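Local coordinates for possible substrate binding protein of ABC transporter system (Rhodopseudomonas palustris, PDB 3N0X) that probably binds a branched-chain amino acid or a related small ligand as the extracytoplasmic receptor of an ABC importer, at residues A[243-248]-A[351-356]. Sequence-based numbering, arbitrary orientation.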
loop_
_atom_site.group_PDB
_atom_site.type_symbol
_atom_site.label_atom_id
_atom_site.label_comp_id
_atom_site.label_asym_id
_atom_site.label_seq_id
_atom_site.Cartn_x
_atom_site.Cartn_y
_atom_site.Cartn_z
ATOM N N ALA A 243 5.409 -9.951 15.144
ATOM C CA ALA A 243 4.814 -11.288 15.099
ATOM C C ALA A 243 5.486 -12.187 14.076
ATOM O O ALA A 243 5.523 -13.411 14.239
ATOM C CB ALA A 243 3.305 -11.219 14.844
ATOM N N TYR A 244 6.063 -11.610 13.036
ATOM C CA TYR A 244 6.693 -12.424 12.018
ATOM C C TYR A 244 8.043 -13.031 12.454
ATOM O O TYR A 244 8.574 -13.890 11.765
ATOM C CB TYR A 244 6.929 -11.621 10.720
ATOM C CG TYR A 244 5.718 -11.143 9.891
ATOM C CD1 TYR A 244 4.554 -10.628 10.483
ATOM C CD2 TYR A 244 5.805 -11.084 8.524
ATOM C CE1 TYR A 244 3.498 -10.167 9.705
ATOM C CE2 TYR A 244 4.755 -10.623 7.754
ATOM C CZ TYR A 244 3.603 -10.184 8.335
ATOM O OH TYR A 244 2.537 -9.674 7.591
ATOM N N LYS A 245 8.583 -12.605 13.599
ATOM C CA LYS A 245 9.781 -13.219 14.160
ATOM C C LYS A 245 9.570 -14.696 14.525
ATOM O O LYS A 245 10.536 -15.433 14.694
ATOM C CB LYS A 245 10.313 -12.399 15.361
ATOM C CG LYS A 245 10.818 -11.028 14.915
ATOM C CD LYS A 245 11.163 -10.088 16.093
ATOM C CE LYS A 245 12.335 -10.550 16.888
ATOM N NZ LYS A 245 12.659 -9.599 17.990
ATOM N N ARG A 246 8.313 -15.126 14.616
ATOM C CA ARG A 246 7.961 -16.536 14.803
ATOM C C ARG A 246 7.933 -17.350 13.494
ATOM O O ARG A 246 7.718 -18.568 13.552
ATOM C CB ARG A 246 6.583 -16.630 15.476
ATOM C CG ARG A 246 6.590 -16.313 17.002
ATOM C CD ARG A 246 6.582 -17.586 17.873
ATOM N NE ARG A 246 5.287 -18.292 17.815
ATOM C CZ ARG A 246 5.020 -19.378 17.077
ATOM N NH1 ARG A 246 5.950 -19.954 16.311
ATOM N NH2 ARG A 246 3.802 -19.900 17.109
ATOM N N LEU A 247 8.223 -16.701 12.351
ATOM C CA LEU A 247 8.107 -17.306 11.011
ATOM C C LEU A 247 9.411 -17.190 10.192
ATOM O O LEU A 247 9.406 -16.651 9.072
ATOM C CB LEU A 247 6.946 -16.627 10.265
ATOM C CG LEU A 247 5.562 -16.649 10.941
ATOM C CD1 LEU A 247 4.598 -15.593 10.373
ATOM C CD2 LEU A 247 5.030 -18.060 10.791
ATOM N N PRO A 248 10.541 -17.637 10.746
ATOM C CA PRO A 248 11.784 -17.507 10.017
ATOM C C PRO A 248 11.708 -18.133 8.622
ATOM O O PRO A 248 11.188 -19.236 8.466
ATOM C CB PRO A 248 12.793 -18.246 10.909
ATOM C CG PRO A 248 11.965 -19.135 11.737
ATOM C CD PRO A 248 10.735 -18.379 12.005
ATOM N N ALA A 351 13.311 -5.248 16.780
ATOM C CA ALA A 351 11.927 -5.352 17.260
ATOM C C ALA A 351 10.952 -5.960 16.245
ATOM O O ALA A 351 9.866 -6.459 16.606
ATOM C CB ALA A 351 11.433 -3.977 17.739
ATOM N N TRP A 352 11.304 -5.833 14.989
ATOM C CA TRP A 352 10.540 -6.402 13.877
ATOM C C TRP A 352 11.342 -7.491 13.195
ATOM O O TRP A 352 12.550 -7.482 13.223
ATOM C CB TRP A 352 10.208 -5.334 12.841
ATOM C CG TRP A 352 11.367 -4.426 12.495
ATOM C CD1 TRP A 352 12.329 -4.621 11.530
ATOM C CD2 TRP A 352 11.699 -3.196 13.150
ATOM N NE1 TRP A 352 13.223 -3.587 11.557
ATOM C CE2 TRP A 352 12.856 -2.698 12.537
ATOM C CE3 TRP A 352 11.116 -2.463 14.196
ATOM C CZ2 TRP A 352 13.455 -1.485 12.927
ATOM C CZ3 TRP A 352 11.705 -1.281 14.591
ATOM C CH2 TRP A 352 12.860 -0.791 13.940
ATOM N N ALA A 353 10.654 -8.427 12.563
ATOM C CA ALA A 353 11.310 -9.346 11.648
ATOM C C ALA A 353 11.958 -8.523 10.550
ATOM O O ALA A 353 11.388 -7.527 10.100
ATOM C CB ALA A 353 10.298 -10.306 11.023
ATOM N N VAL A 354 13.135 -8.956 10.097
ATOM C CA VAL A 354 13.860 -8.233 9.046
ATOM C C VAL A 354 13.423 -8.849 7.748
ATOM O O VAL A 354 13.516 -10.069 7.578
ATOM C CB VAL A 354 15.385 -8.374 9.227
ATOM C CG1 VAL A 354 16.138 -7.731 8.042
ATOM C CG2 VAL A 354 15.798 -7.712 10.542
ATOM N N LEU A 355 12.966 -8.013 6.821
ATOM C CA LEU A 355 12.522 -8.473 5.517
ATOM C C LEU A 355 13.688 -8.358 4.548
ATOM O O LEU A 355 14.001 -7.258 4.050
ATOM C CB LEU A 355 11.290 -7.700 5.028
ATOM C CG LEU A 355 10.075 -7.733 5.984
ATOM C CD1 LEU A 355 8.823 -7.171 5.285
ATOM C CD2 LEU A 355 9.804 -9.137 6.560
ATOM N N GLU A 356 14.349 -9.470 4.281
ATOM C CA GLU A 356 15.455 -9.489 3.351
ATOM C C GLU A 356 14.937 -9.564 1.907
ATOM O O GLU A 356 13.949 -10.224 1.647
ATOM C CB GLU A 356 16.398 -10.653 3.653
ATOM C CG GLU A 356 17.046 -10.431 5.028
ATOM C CD GLU A 356 18.286 -11.244 5.261
ATOM O OE1 GLU A 356 18.245 -12.462 4.939
ATOM O OE2 GLU A 356 19.267 -10.646 5.796
#
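K245 lays the aliphatic part of its side chain over the backbone of 351-353: CG sits 3.5 Å from A353 N and CD 3.9 Å from A351 O. With CG beside its own backbone N (chi1 -66°) and a bend at chi3 (67°), the chain runs alongside this backbone, and NZ hydrogen-bonds the carbonyl O of V350, just before 351-356. Cut back to an alanine, K245 would lose its aliphatic cover of A353 N and is likely to leave the V350 carbonyl without its ammonium partner. Next to it, A353 points its methyl at the 243-248 turn, where A353 CB meets Y244 CB at 3.6 Å and lies 3.8 Å from Y244 C. Only the root of Y244 takes part; its ring turns away from A353, and OH is hydrogen-bonded to the carbonyl O of G234. Within the turn, L247 N hydrogen-bonds Y244 O at 2.9 Å. The CA atoms of K245 and A353, 4.9 Å apart, are the closest CA pair of the two segments. A353 also touches V344 and shares a backbone hydrogen bond with L241. The contact thus packs the loop between strands 229-233 and 251-254 against the segment leading into strand 354-357, within the two-lobed periplasmic-binding-protein fold of the leucine-binding family.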